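Putative rRNA methyltransferase (Sorangium cellulosum, PDB 4RX1) probably methylates 16S ribosomal RNA, most likely at an adenine, using S-adenosylmethionine. Local coordinates at residues V3-A8 against V64-S69; R26-V31 against T100-F105; R41-H46 against G75-A80; I52-A57 against L81-S86. One frame throughout, in Å; residues are numbered along the deposited sequence.

Interactions 2 and 4 are buried pairings of parallel strands in one sheet: strands 26-31 and 49-55, neighbours in it, carry one half of each, and Asp30 N lies 2.7 Å from Ile52 O where they join. Interactions 1 and 3 are smaller and only partly buried, and lie far out, their centres about 19 and 17 Å from the centre of the chain. They meet each other through helix 62-68 and the loop after it. Their chemistry differs accordingly. Regular backbone bonds and aliphatic packing dominate interaction 4, interaction 2 adds a buried carboxylate with waters, and interactions 1 and 3 each combine one side-chain-to-backbone bond with packing.

Interaction 1. Residues V3-A8 against V64-S69; sequences VQLGKA and VSWRAS
Ser65 has its OG set between the backbone N and the carbonyl carbon (chi1 66°), and this torsion turns the hydroxyl oxygen to Gly6, whose N-H it accepts at 3.0 Å from N to OG. The bond is moderately bent, 147° at the hydrogen. Ser65 OG is also hydrogen-bonded to Met61 O, four residues back and just before the helix, so the hydroxyl links the start of the helix to the strand end. Ser65 CB also lies 3.1 Å from the backbone oxygen Gln4 O. An alanine here would probably leave the Gly6 N-H without this acceptor and weaken the tie between turn and helix. The contact joins a beta hairpin, strands 2-5 and 8-11 connected by a type II' turn from Leu5 to Ala8, to helix 62-68, which the strand meets at 74° between the short axes. Gly6 occupies the positive-phi position of that turn, which favours glycine, and a beta carbon there would sit tightly against Trp66 CE3. From the strand just before the turn, Gln4 NE2 donates to Gly6 O at 3.1 Å, while Gln4 OE1 is held by Ser9. Leu5 CD1 approaches the Trp66 ring obliquely, 4.0 Å from CE3. Trp66 CB lies 3.8 Å from Gly6 CA, and the indole also makes a cation-pi contact with Arg70.

Interaction 2. Residues R26-V31 against T100-F105; sequences RVLIDV and TLTLNF
Thr102 OG1 donates to Asp30 OD1 at 2.5 Å, meeting the carboxylate from above its plane, 43° out of it. The two residues are paired in adjacent parallel strands, 26-31 and 98-104, at the centre of the seven-stranded sheet of a Rossmann-like methyltransferase, where the strand order 3-2-1-4-5-7-6 brings the first and fourth strands together. Two waters extend the polar network: one donates to Asp30 OD2 and accepts from Asn104 ND2, the other accepts from Asn104 N at 2.7 Å. Asp30 OD2 is also hydrogen-bonded to Thr33 OG1. An alanine in place of Asp30 would probably leave the Thr102 hydroxyl without its acceptor and the first of these waters without the carboxylate that helps hold it. The backbone evidence for parallel pairing is the sequence of bonds from Ile29 N to Thr100 O, Thr102 N to Ile29 O and Val31 N to Thr102 O, each 2.9 Å; that from Thr100 N to Val27 O is weak. Beside Asp30 and Thr102, on the same face, Leu28 has CG anti to its N (chi1 161°), and its CD1 packs 3.7 Å from Thr102 CG2. Leu101, on the other face, brings CD2 to 4.0 Å from Val31 CG2. At the strand's start, a water accepts from Arg26 NH2 at 2.7 Å and is hydrogen-bonded to Thr100 OG1.

Interaction 3. Residues R41-H46 against G75-A80; sequences RSAGAH and GGRPNA
Arg77 lays its aliphatic part against the last turn of helix 37-45, with CG 3.6 Å from Ala43 CB. Its chain bends at chi2 and chi3, and that double bend brings the guanidinium alongside the helix backbone, where NH2 lies 3.7 Å from Gly44 CA and meets Arg41 CA near the guanidinium plane. A beta carbon at Gly44 would clash with Arg77 NH2, so the glycine permits this close approach. NH2 is hydrogen-bonded to Tyr40 O, which fixes the end of the side chain on the helix. The contact sits within the alternating strands and helices of the Rossmann-like domain: the loop 75-80 leads from helix 62-68 into strand 80-84, at the edge of the main sheet, and closes with a type I turn from Arg77 to Ala80. With CG between its backbone N and carbonyl carbon (chi1 57°), Asn79, inside that turn, directs its amide to the helix end. ND2 donates to Ala43 O at 2.9 Å, nearly straight at 174°, with the acceptor in the amide plane. From the carbonyl's side the approach is strongly bent, 113° at the oxygen. ND2 also donates to Thr49 O, so one amide ties the helix terminus to the neighbouring strand. Its OD1 lies 3.5 Å from Ala43 CB. That methyl packs against a second one, Ala80 CB, at 3.9 Å.

Interaction 4. Residues I52-A57 against L81-S86; sequences IGVDPA and LFVVAS
The two strands of a beta-alpha-beta unit, 49-55 and 80-84, lie side by side here in the parallel part of the Rossmann-like sheet, with helix 62-68 as the crossover between them. Their short axes run 4.6 Å apart at 22°. The pairing rests on Gly53, whose N donates to Leu81 O at 2.8 Å and whose O accepts from Val83 N at 2.7 Å; Asp55 N then donates to Val83 O. In these bonds the donor stands nearly in line with the C=O bond. The last, from Ala85 N to Asp55 O, differs, since its donor stands 62° above the carbonyl plane. On one face aliphatic groups interlock: Ile52 CG2 meets Val83 CG2 at 3.9 Å, the two side chains crossing at a slant, and Val54 CG1, anti to the backbone N (chi1 -168°), reaches Ala85 CB at 3.8 Å. The other face carries Phe82, which packs on Val64, Ser65 and Ala68 of helix 62-68. Phe82 CD1 lies 4.1 Å from Gly53 CA, the approach oblique to the ring, and a beta carbon on Gly53 would be tight against CD1. Asp55, at the strand end, forms an Asx turn: Ala57 N donates to OD1 through the anti lone pair. The same OD1 makes a salt bridge with Arg60, and OD2 accepts from Gly34 N. An acidic residue at this strand end commonly binds the ribose of S-adenosylmethionine in such folds, and Asp55 is probably its counterpart. Beyond it, Pro56 CB touches Ser86 CB at 4.0 Å.

Interaction 1. Residues V3-A8 against V64-S69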
loop_
_atom_site.group_PDB
_atom_site.type_symbol
_atom_site.label_atom_id
_atom_site.label_comp_id
_atom_site.label_asym_id
_atom_site.label_seq_id
_atom_site.Cartn_x
_atom_site.Cartn_y
_atom_site.Cartn_z
ATOM N N VAL A 3 14.518 0.643 -9.060
ATOM C CA VAL A 3 13.326 0.815 -9.907
ATOM C C VAL A 3 13.199 -0.299 -10.946
ATOM O O VAL A 3 14.175 -0.639 -11.613
ATOM C CB VAL A 3 13.345 2.162 -10.655
ATOM C CG1 VAL A 3 12.398 2.126 -11.848
ATOM C CG2 VAL A 3 13.006 3.304 -9.720
ATOM N N GLN A 4 12.007 -0.874 -11.097
ATOM C CA GLN A 4 11.842 -1.927 -12.096
ATOM C C GLN A 4 11.390 -1.364 -13.443
ATOM O O GLN A 4 10.471 -0.533 -13.507
ATOM C CB GLN A 4 10.867 -2.997 -11.612
ATOM C CG GLN A 4 10.968 -4.322 -12.361
ATOM C CD GLN A 4 12.261 -5.098 -12.059
ATOM O OE1 GLN A 4 12.963 -4.808 -11.087
ATOM N NE2 GLN A 4 12.579 -6.087 -12.903
ATOM N N LEU A 5 12.052 -1.810 -14.508
ATOM C CA LEU A 5 11.741 -1.381 -15.879
ATOM C C LEU A 5 11.818 -2.597 -16.817
ATOM O O LEU A 5 12.880 -2.912 -17.369
ATOM C CB LEU A 5 12.733 -0.294 -16.321
ATOM C CG LEU A 5 12.693 0.197 -17.778
ATOM C CD1 LEU A 5 11.296 0.146 -18.364
ATOM C CD2 LEU A 5 13.235 1.612 -17.918
ATOM N N GLY A 6 10.691 -3.285 -16.981
ATOM C CA GLY A 6 10.684 -4.558 -17.689
ATOM C C GLY A 6 11.533 -5.542 -16.915
ATOM O O GLY A 6 11.339 -5.686 -15.708
ATOM N N LYS A 7 12.488 -6.189 -17.582
ATOM C CA LYS A 7 13.364 -7.142 -16.905
ATOM C C LYS A 7 14.534 -6.449 -16.218
ATOM O O LYS A 7 15.255 -7.062 -15.437
ATOM C CB LYS A 7 13.906 -8.207 -17.876
ATOM C CG LYS A 7 13.032 -9.436 -18.072
ATOM C CD LYS A 7 12.289 -9.814 -16.766
ATOM C CE LYS A 7 13.097 -10.362 -15.613
ATOM N NZ LYS A 7 12.118 -10.304 -14.524
ATOM N N ALA A 8 14.718 -5.166 -16.499
ATOM C CA ALA A 8 15.826 -4.432 -15.901
ATOM C C ALA A 8 15.512 -3.875 -14.510
ATOM O O ALA A 8 14.373 -3.486 -14.233
ATOM C CB ALA A 8 16.266 -3.314 -16.827
ATOM N N VAL A 64 3.962 -4.627 -16.146
ATOM C CA VAL A 64 3.372 -3.323 -15.929
ATOM C C VAL A 64 4.420 -2.206 -16.058
ATOM O O VAL A 64 4.170 -1.187 -16.708
ATOM C CB VAL A 64 2.583 -3.263 -14.565
ATOM C CG1 VAL A 64 3.541 -3.094 -13.353
ATOM C CG2 VAL A 64 1.574 -2.154 -14.579
ATOM N N SER A 65 5.609 -2.418 -15.498
ATOM C CA SER A 65 6.631 -1.381 -15.566
ATOM C C SER A 65 7.096 -1.176 -17.016
ATOM O O SER A 65 7.366 -0.044 -17.429
ATOM C CB SER A 65 7.800 -1.651 -14.605
ATOM O OG SER A 65 8.537 -2.811 -14.968
ATOM N N TRP A 66 7.185 -2.258 -17.790
ATOM C CA TRP A 66 7.527 -2.080 -19.202
ATOM C C TRP A 66 6.430 -1.300 -19.936
ATOM O O TRP A 66 6.714 -0.313 -20.626
ATOM C CB TRP A 66 7.797 -3.415 -19.904
ATOM C CG TRP A 66 8.164 -3.258 -21.356
ATOM C CD1 TRP A 66 7.357 -3.498 -22.421
ATOM C CD2 TRP A 66 9.428 -2.813 -21.897
ATOM N NE1 TRP A 66 8.026 -3.233 -23.590
ATOM C CE2 TRP A 66 9.303 -2.813 -23.301
ATOM C CE3 TRP A 66 10.650 -2.414 -21.330
ATOM C CZ2 TRP A 66 10.353 -2.438 -24.160
ATOM C CZ3 TRP A 66 11.701 -2.043 -22.178
ATOM C CH2 TRP A 66 11.543 -2.055 -23.576
ATOM N N ARG A 67 5.182 -1.709 -19.749
ATOM C CA ARG A 67 4.062 -1.035 -20.394
ATOM C C ARG A 67 3.973 0.440 -20.003
ATOM O O ARG A 67 3.816 1.302 -20.873
ATOM C CB ARG A 67 2.767 -1.747 -20.020
ATOM C CG ARG A 67 1.467 -1.142 -20.560
ATOM C CD ARG A 67 0.354 -2.120 -20.202
ATOM N NE ARG A 67 0.646 -3.395 -20.866
ATOM C CZ ARG A 67 0.406 -4.598 -20.350
ATOM N NH1 ARG A 67 -0.095 -4.723 -19.123
ATOM N NH2 ARG A 67 0.733 -5.673 -21.049
ATOM N N ALA A 68 4.106 0.735 -18.707
ATOM C CA ALA A 68 3.958 2.117 -18.221
ATOM C C ALA A 68 5.095 2.999 -18.723
ATOM O O ALA A 68 4.984 4.228 -18.738
ATOM C CB ALA A 68 3.900 2.163 -16.683
ATOM N N SER A 69 6.191 2.378 -19.135
ATOM C CA SER A 69 7.312 3.165 -19.627
ATOM C C SER A 69 7.297 3.387 -21.134
ATOM O O SER A 69 8.234 3.962 -21.653
ATOM C CB SER A 69 8.646 2.553 -19.202
ATOM O OG SER A 69 8.920 1.383 -19.943
#

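Interaction 2. Residues R26-V31 against T100-F105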
loop_
_atom_site.group_PDB
_atom_site.type_symbol
_atom_site.label_atom_id
_atom_site.label_comp_id
_atom_site.label_asym_id
_atom_site.label_seq_id
_atom_site.Cartn_x
_atom_site.Cartn_y
_atom_site.Cartn_z
ATOM N N ARG A 26 -0.007 15.470 -6.168
ATOM C CA ARG A 26 -0.114 14.397 -5.182
ATOM C C ARG A 26 0.809 13.204 -5.428
ATOM O O ARG A 26 1.282 12.979 -6.549
ATOM C CB ARG A 26 -1.567 13.926 -5.086
ATOM C CG ARG A 26 -2.521 15.047 -4.709
ATOM C CD ARG A 26 -3.950 14.576 -4.585
ATOM N NE ARG A 26 -4.087 13.387 -3.749
ATOM C CZ ARG A 26 -4.418 13.424 -2.457
ATOM N NH1 ARG A 26 -4.593 14.596 -1.842
ATOM N NH2 ARG A 26 -4.538 12.291 -1.774
ATOM N N VAL A 27 1.045 12.433 -4.370
ATOM C CA VAL A 27 1.828 11.217 -4.477
ATOM C C VAL A 27 1.076 10.050 -3.858
ATOM O O VAL A 27 0.630 10.126 -2.707
ATOM C CB VAL A 27 3.205 11.358 -3.776
ATOM C CG1 VAL A 27 3.889 9.996 -3.657
ATOM C CG2 VAL A 27 4.092 12.372 -4.496
ATOM N N LEU A 28 0.969 8.960 -4.617
ATOM C CA LEU A 28 0.359 7.729 -4.131
ATOM C C LEU A 28 1.410 6.619 -4.072
ATOM O O LEU A 28 2.208 6.433 -5.003
ATOM C CB LEU A 28 -0.813 7.295 -5.030
ATOM C CG LEU A 28 -1.233 5.813 -4.885
ATOM C CD1 LEU A 28 -1.977 5.551 -3.559
ATOM C CD2 LEU A 28 -2.045 5.291 -6.095
ATOM N N ILE A 29 1.412 5.873 -2.976
ATOM C CA ILE A 29 2.303 4.729 -2.873
ATOM C C ILE A 29 1.521 3.466 -2.532
ATOM O O ILE A 29 0.777 3.440 -1.549
ATOM C CB ILE A 29 3.424 4.983 -1.853
ATOM C CG1 ILE A 29 4.233 6.214 -2.278
ATOM C CG2 ILE A 29 4.319 3.759 -1.729
ATOM C CD1 ILE A 29 5.240 6.694 -1.239
ATOM N N ASP A 30 1.664 2.438 -3.360
ATOM C CA ASP A 30 0.998 1.166 -3.121
ATOM C C ASP A 30 2.006 0.118 -2.659
ATOM O O ASP A 30 2.847 -0.331 -3.456
ATOM C CB ASP A 30 0.323 0.685 -4.400
ATOM C CG ASP A 30 -0.562 -0.527 -4.171
ATOM O OD1 ASP A 30 -1.125 -0.635 -3.058
ATOM O OD2 ASP A 30 -0.688 -1.367 -5.098
ATOM N N VAL A 31 1.918 -0.275 -1.382
ATOM C CA VAL A 31 2.876 -1.215 -0.791
ATOM C C VAL A 31 2.399 -2.668 -0.907
ATOM O O VAL A 31 1.291 -2.996 -0.460
ATOM C CB VAL A 31 3.165 -0.868 0.701
ATOM C CG1 VAL A 31 4.074 -1.920 1.355
ATOM C CG2 VAL A 31 3.798 0.512 0.818
ATOM N N THR A 100 -1.326 9.512 -0.091
ATOM C CA THR A 100 -2.134 8.311 0.082
ATOM C C THR A 100 -1.234 7.080 0.013
ATOM O O THR A 100 -0.454 6.913 -0.942
ATOM C CB THR A 100 -3.230 8.208 -1.009
ATOM O OG1 THR A 100 -4.001 9.414 -1.021
ATOM C CG2 THR A 100 -4.167 7.014 -0.762
ATOM N N LEU A 101 -1.325 6.230 1.036
ATOM C CA LEU A 101 -0.555 4.997 1.065
ATOM C C LEU A 101 -1.565 3.874 1.087
ATOM O O LEU A 101 -2.369 3.787 2.018
ATOM C CB LEU A 101 0.325 4.915 2.314
ATOM C CG LEU A 101 1.351 3.767 2.340
ATOM C CD1 LEU A 101 2.454 4.088 3.330
ATOM C CD2 LEU A 101 0.761 2.399 2.657
ATOM N N THR A 102 -1.512 2.996 0.091
ATOM C CA THR A 102 -2.467 1.900 0.043
ATOM C C THR A 102 -1.821 0.568 0.316
ATOM O O THR A 102 -0.701 0.291 -0.153
ATOM C CB THR A 102 -3.195 1.790 -1.325
ATOM O OG1 THR A 102 -2.236 1.531 -2.368
ATOM C CG2 THR A 102 -3.976 3.059 -1.624
ATOM N N LEU A 103 -2.546 -0.264 1.057
ATOM C CA LEU A 103 -2.223 -1.682 1.170
ATOM C C LEU A 103 -3.463 -2.456 0.766
ATOM O O LEU A 103 -4.468 -2.455 1.480
ATOM C CB LEU A 103 -1.803 -2.036 2.587
ATOM C CG LEU A 103 -0.630 -1.195 3.095
ATOM C CD1 LEU A 103 -1.063 -0.359 4.300
ATOM C CD2 LEU A 103 0.574 -2.064 3.412
ATOM N N ASN A 104 -3.398 -3.059 -0.415
ATOM C CA ASN A 104 -4.499 -3.817 -0.992
ATOM C C ASN A 104 -4.272 -5.318 -0.822
ATOM O O ASN A 104 -3.328 -5.868 -1.396
ATOM C CB ASN A 104 -4.645 -3.481 -2.484
ATOM C CG ASN A 104 -5.016 -2.028 -2.716
ATOM O OD1 ASN A 104 -5.844 -1.474 -1.997
ATOM N ND2 ASN A 104 -4.394 -1.399 -3.710
ATOM N N PHE A 105 -5.124 -5.964 -0.028
ATOM C CA PHE A 105 -5.021 -7.403 0.230
ATOM C C PHE A 105 -3.602 -7.861 0.598
ATOM O O PHE A 105 -3.017 -8.722 -0.059
ATOM C CB PHE A 105 -5.572 -8.191 -0.976
ATOM C CG PHE A 105 -7.005 -7.862 -1.301
ATOM C CD1 PHE A 105 -8.023 -8.194 -0.419
ATOM C CD2 PHE A 105 -7.341 -7.186 -2.467
ATOM C CE1 PHE A 105 -9.361 -7.868 -0.700
ATOM C CE2 PHE A 105 -8.674 -6.869 -2.752
ATOM C CZ PHE A 105 -9.677 -7.213 -1.865
HETATM O O HOH W 1 -3.504 10.665 -3.596
HETATM O O HOH W 2 -2.435 -3.219 -5.197
HETATM O O HOH W 3 -1.156 -3.352 -1.956
#

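Interaction 3. Residues R41-H46 against G75-A80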
loop_
_atom_site.group_PDB
_atom_site.type_symbol
_atom_site.label_atom_id
_atom_site.label_comp_id
_atom_site.label_asym_id
_atom_site.label_seq_id
_atom_site.Cartn_x
_atom_site.Cartn_y
_atom_site.Cartn_z
ATOM N N ARG A 41 -3.563 1.654 -13.231
ATOM C CA ARG A 41 -4.884 2.269 -13.383
ATOM C C ARG A 41 -4.983 3.621 -12.678
ATOM O O ARG A 41 -5.504 4.578 -13.235
ATOM C CB ARG A 41 -5.970 1.342 -12.862
ATOM C CG ARG A 41 -6.278 0.195 -13.777
ATOM C CD ARG A 41 -7.545 -0.518 -13.329
ATOM N NE ARG A 41 -7.400 -1.039 -11.974
ATOM C CZ ARG A 41 -6.883 -2.233 -11.696
ATOM N NH1 ARG A 41 -6.426 -3.017 -12.676
ATOM N NH2 ARG A 41 -6.790 -2.630 -10.435
ATOM N N SER A 42 -4.470 3.698 -11.454
ATOM C CA SER A 42 -4.499 4.952 -10.719
ATOM C C SER A 42 -3.797 6.055 -11.506
ATOM O O SER A 42 -4.253 7.209 -11.545
ATOM C CB SER A 42 -3.838 4.790 -9.364
ATOM O OG SER A 42 -4.533 3.831 -8.605
ATOM N N ALA A 43 -2.708 5.676 -12.163
ATOM C CA ALA A 43 -1.924 6.615 -12.938
ATOM C C ALA A 43 -2.788 7.221 -14.041
ATOM O O ALA A 43 -2.756 8.445 -14.267
ATOM C CB ALA A 43 -0.684 5.909 -13.532
ATOM N N GLY A 44 -3.585 6.366 -14.689
ATOM C CA GLY A 44 -4.530 6.799 -15.708
ATOM C C GLY A 44 -5.628 7.709 -15.170
ATOM O O GLY A 44 -5.931 8.765 -15.755
ATOM N N ALA A 45 -6.235 7.316 -14.052
ATOM C CA ALA A 45 -7.324 8.119 -13.477
ATOM C C ALA A 45 -6.857 9.454 -12.858
ATOM O O ALA A 45 -7.630 10.396 -12.759
ATOM C CB ALA A 45 -8.113 7.301 -12.451
ATOM N N HIS A 46 -5.601 9.530 -12.436
ATOM C CA HIS A 46 -5.112 10.718 -11.747
ATOM C C HIS A 46 -3.775 11.199 -12.276
ATOM O O HIS A 46 -2.737 10.877 -11.690
ATOM C CB HIS A 46 -4.980 10.425 -10.256
ATOM C CG HIS A 46 -6.217 9.853 -9.654
ATOM N ND1 HIS A 46 -7.333 10.620 -9.373
ATOM C CD2 HIS A 46 -6.544 8.581 -9.326
ATOM C CE1 HIS A 46 -8.273 9.850 -8.862
ATOM N NE2 HIS A 46 -7.819 8.608 -8.822
ATOM N N GLY A 75 0.350 3.112 -24.338
ATOM C CA GLY A 75 -0.035 2.627 -23.025
ATOM C C GLY A 75 0.912 3.093 -21.938
ATOM O O GLY A 75 0.789 2.700 -20.780
ATOM N N GLY A 76 1.829 3.984 -22.293
ATOM C CA GLY A 76 2.754 4.496 -21.311
ATOM C C GLY A 76 2.036 5.331 -20.270
ATOM O O GLY A 76 1.044 5.988 -20.555
ATOM N N ARG A 77 2.528 5.286 -19.039
ATOM C CA ARG A 77 1.986 6.145 -18.005
ATOM C C ARG A 77 3.158 6.712 -17.210
ATOM O O ARG A 77 3.678 6.066 -16.283
ATOM C CB ARG A 77 1.012 5.345 -17.129
ATOM C CG ARG A 77 -0.427 5.878 -17.150
ATOM C CD ARG A 77 -1.390 5.227 -18.158
ATOM N NE ARG A 77 -2.475 4.588 -17.415
ATOM C CZ ARG A 77 -3.489 3.889 -17.924
ATOM N NH1 ARG A 77 -3.650 3.744 -19.234
ATOM N NH2 ARG A 77 -4.379 3.367 -17.091
ATOM N N PRO A 78 3.577 7.934 -17.572
ATOM C CA PRO A 78 4.800 8.541 -17.022
ATOM C C PRO A 78 4.668 8.945 -15.560
ATOM O O PRO A 78 5.667 9.232 -14.912
ATOM C CB PRO A 78 5.021 9.784 -17.920
ATOM C CG PRO A 78 3.664 10.105 -18.485
ATOM C CD PRO A 78 2.945 8.770 -18.609
ATOM N N ASN A 79 3.454 8.986 -15.035
ATOM C CA ASN A 79 3.290 9.272 -13.613
ATOM C C ASN A 79 3.177 7.971 -12.812
ATOM O O ASN A 79 2.656 7.958 -11.689
ATOM C CB ASN A 79 2.061 10.135 -13.375
ATOM C CG ASN A 79 0.799 9.486 -13.912
ATOM O OD1 ASN A 79 0.842 8.754 -14.914
ATOM N ND2 ASN A 79 -0.329 9.716 -13.230
ATOM N N ALA A 80 3.627 6.876 -13.417
ATOM C CA ALA A 80 3.691 5.585 -12.739
ATOM C C ALA A 80 5.141 5.157 -12.530
ATOM O O ALA A 80 6.007 5.385 -13.393
ATOM C CB ALA A 80 2.928 4.510 -13.526
#

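Interaction 4. Residues I52-A57 against L81-S86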
loop_
_atom_site.group_PDB
_atom_site.type_symbol
_atom_site.label_atom_id
_atom_site.label_comp_id
_atom_site.label_asym_id
_atom_site.label_seq_id
_atom_site.Cartn_x
_atom_site.Cartn_y
_atom_site.Cartn_z
ATOM N N ILE A 52 3.297 5.259 -7.222
ATOM C CA ILE A 52 4.431 4.380 -7.007
ATOM C C ILE A 52 3.964 3.030 -6.469
ATOM O O ILE A 52 3.303 2.958 -5.418
ATOM C CB ILE A 52 5.427 5.002 -5.998
ATOM C CG1 ILE A 52 5.770 6.440 -6.397
ATOM C CG2 ILE A 52 6.686 4.152 -5.895
ATOM C CD1 ILE A 52 6.779 7.153 -5.445
ATOM N N GLY A 53 4.293 1.973 -7.204
ATOM C CA GLY A 53 4.020 0.618 -6.773
ATOM C C GLY A 53 5.294 -0.007 -6.218
ATOM O O GLY A 53 6.388 0.099 -6.822
ATOM N N VAL A 54 5.165 -0.654 -5.064
ATOM C CA VAL A 54 6.316 -1.274 -4.422
ATOM C C VAL A 54 6.042 -2.755 -4.212
ATOM O O VAL A 54 4.924 -3.144 -3.844
ATOM C CB VAL A 54 6.669 -0.607 -3.070
ATOM C CG1 VAL A 54 8.034 -1.083 -2.583
ATOM C CG2 VAL A 54 6.641 0.913 -3.196
ATOM N N ASP A 55 7.046 -3.581 -4.486
ATOM C CA ASP A 55 6.935 -5.009 -4.260
ATOM C C ASP A 55 8.331 -5.602 -4.117
ATOM O O ASP A 55 9.250 -5.183 -4.816
ATOM C CB ASP A 55 6.226 -5.680 -5.433
ATOM C CG ASP A 55 5.680 -7.046 -5.072
ATOM O OD1 ASP A 55 6.465 -8.024 -5.123
ATOM O OD2 ASP A 55 4.463 -7.133 -4.748
ATOM N N PRO A 56 8.489 -6.590 -3.230
ATOM C CA PRO A 56 9.839 -7.145 -3.075
ATOM C C PRO A 56 10.274 -8.052 -4.250
ATOM O O PRO A 56 11.459 -8.366 -4.327
ATOM C CB PRO A 56 9.749 -7.932 -1.758
ATOM C CG PRO A 56 8.277 -8.288 -1.626
ATOM C CD PRO A 56 7.531 -7.116 -2.233
ATOM N N ALA A 57 9.358 -8.474 -5.127
ATOM C CA ALA A 57 9.761 -9.287 -6.284
ATOM C C ALA A 57 9.647 -8.512 -7.597
ATOM O O ALA A 57 8.539 -8.353 -8.147
ATOM C CB ALA A 57 8.946 -10.580 -6.355
ATOM N N LEU A 81 5.396 4.532 -11.385
ATOM C CA LEU A 81 6.738 4.088 -11.046
ATOM C C LEU A 81 6.727 2.787 -10.241
ATOM O O LEU A 81 5.890 2.618 -9.354
ATOM C CB LEU A 81 7.447 5.189 -10.257
ATOM C CG LEU A 81 8.913 4.881 -9.992
ATOM C CD1 LEU A 81 9.652 4.883 -11.336
ATOM C CD2 LEU A 81 9.519 5.902 -8.982
ATOM N N PHE A 82 7.668 1.886 -10.516
ATOM C CA PHE A 82 7.651 0.596 -9.841
ATOM C C PHE A 82 8.972 0.298 -9.174
ATOM O O PHE A 82 10.042 0.327 -9.801
ATOM C CB PHE A 82 7.209 -0.518 -10.795
ATOM C CG PHE A 82 5.835 -0.300 -11.325
ATOM C CD1 PHE A 82 4.733 -0.703 -10.601
ATOM C CD2 PHE A 82 5.637 0.416 -12.514
ATOM C CE1 PHE A 82 3.438 -0.459 -11.076
ATOM C CE2 PHE A 82 4.355 0.668 -12.986
ATOM C CZ PHE A 82 3.254 0.230 -12.265
ATOM N N VAL A 83 8.879 0.032 -7.881
ATOM C CA VAL A 83 10.044 -0.029 -7.029
ATOM C C VAL A 83 10.084 -1.382 -6.353
ATOM O O VAL A 83 9.050 -1.851 -5.844
ATOM C CB VAL A 83 9.959 1.093 -5.999
ATOM C CG1 VAL A 83 11.044 0.945 -4.936
ATOM C CG2 VAL A 83 10.053 2.440 -6.707
ATOM N N VAL A 84 11.252 -2.031 -6.371
ATOM C CA VAL A 84 11.398 -3.297 -5.654
ATOM C C VAL A 84 11.953 -3.127 -4.232
ATOM O O VAL A 84 13.022 -2.566 -4.037
ATOM C CB VAL A 84 12.085 -4.433 -6.498
ATOM C CG1 VAL A 84 12.514 -3.922 -7.865
ATOM C CG2 VAL A 84 13.223 -5.085 -5.756
ATOM N N ALA A 85 11.162 -3.563 -3.251
ATOM C CA ALA A 85 11.484 -3.458 -1.823
ATOM C C ALA A 85 10.401 -4.152 -1.005
ATOM O O ALA A 85 9.291 -4.357 -1.497
ATOM C CB ALA A 85 11.579 -1.990 -1.395
ATOM N N SER A 86 10.737 -4.546 0.220
ATOM C CA SER A 86 9.758 -5.045 1.199
ATOM C C SER A 86 9.521 -4.033 2.304
ATOM O O SER A 86 10.371 -3.172 2.555
ATOM C CB SER A 86 10.246 -6.327 1.837
ATOM O OG SER A 86 11.441 -6.058 2.541
#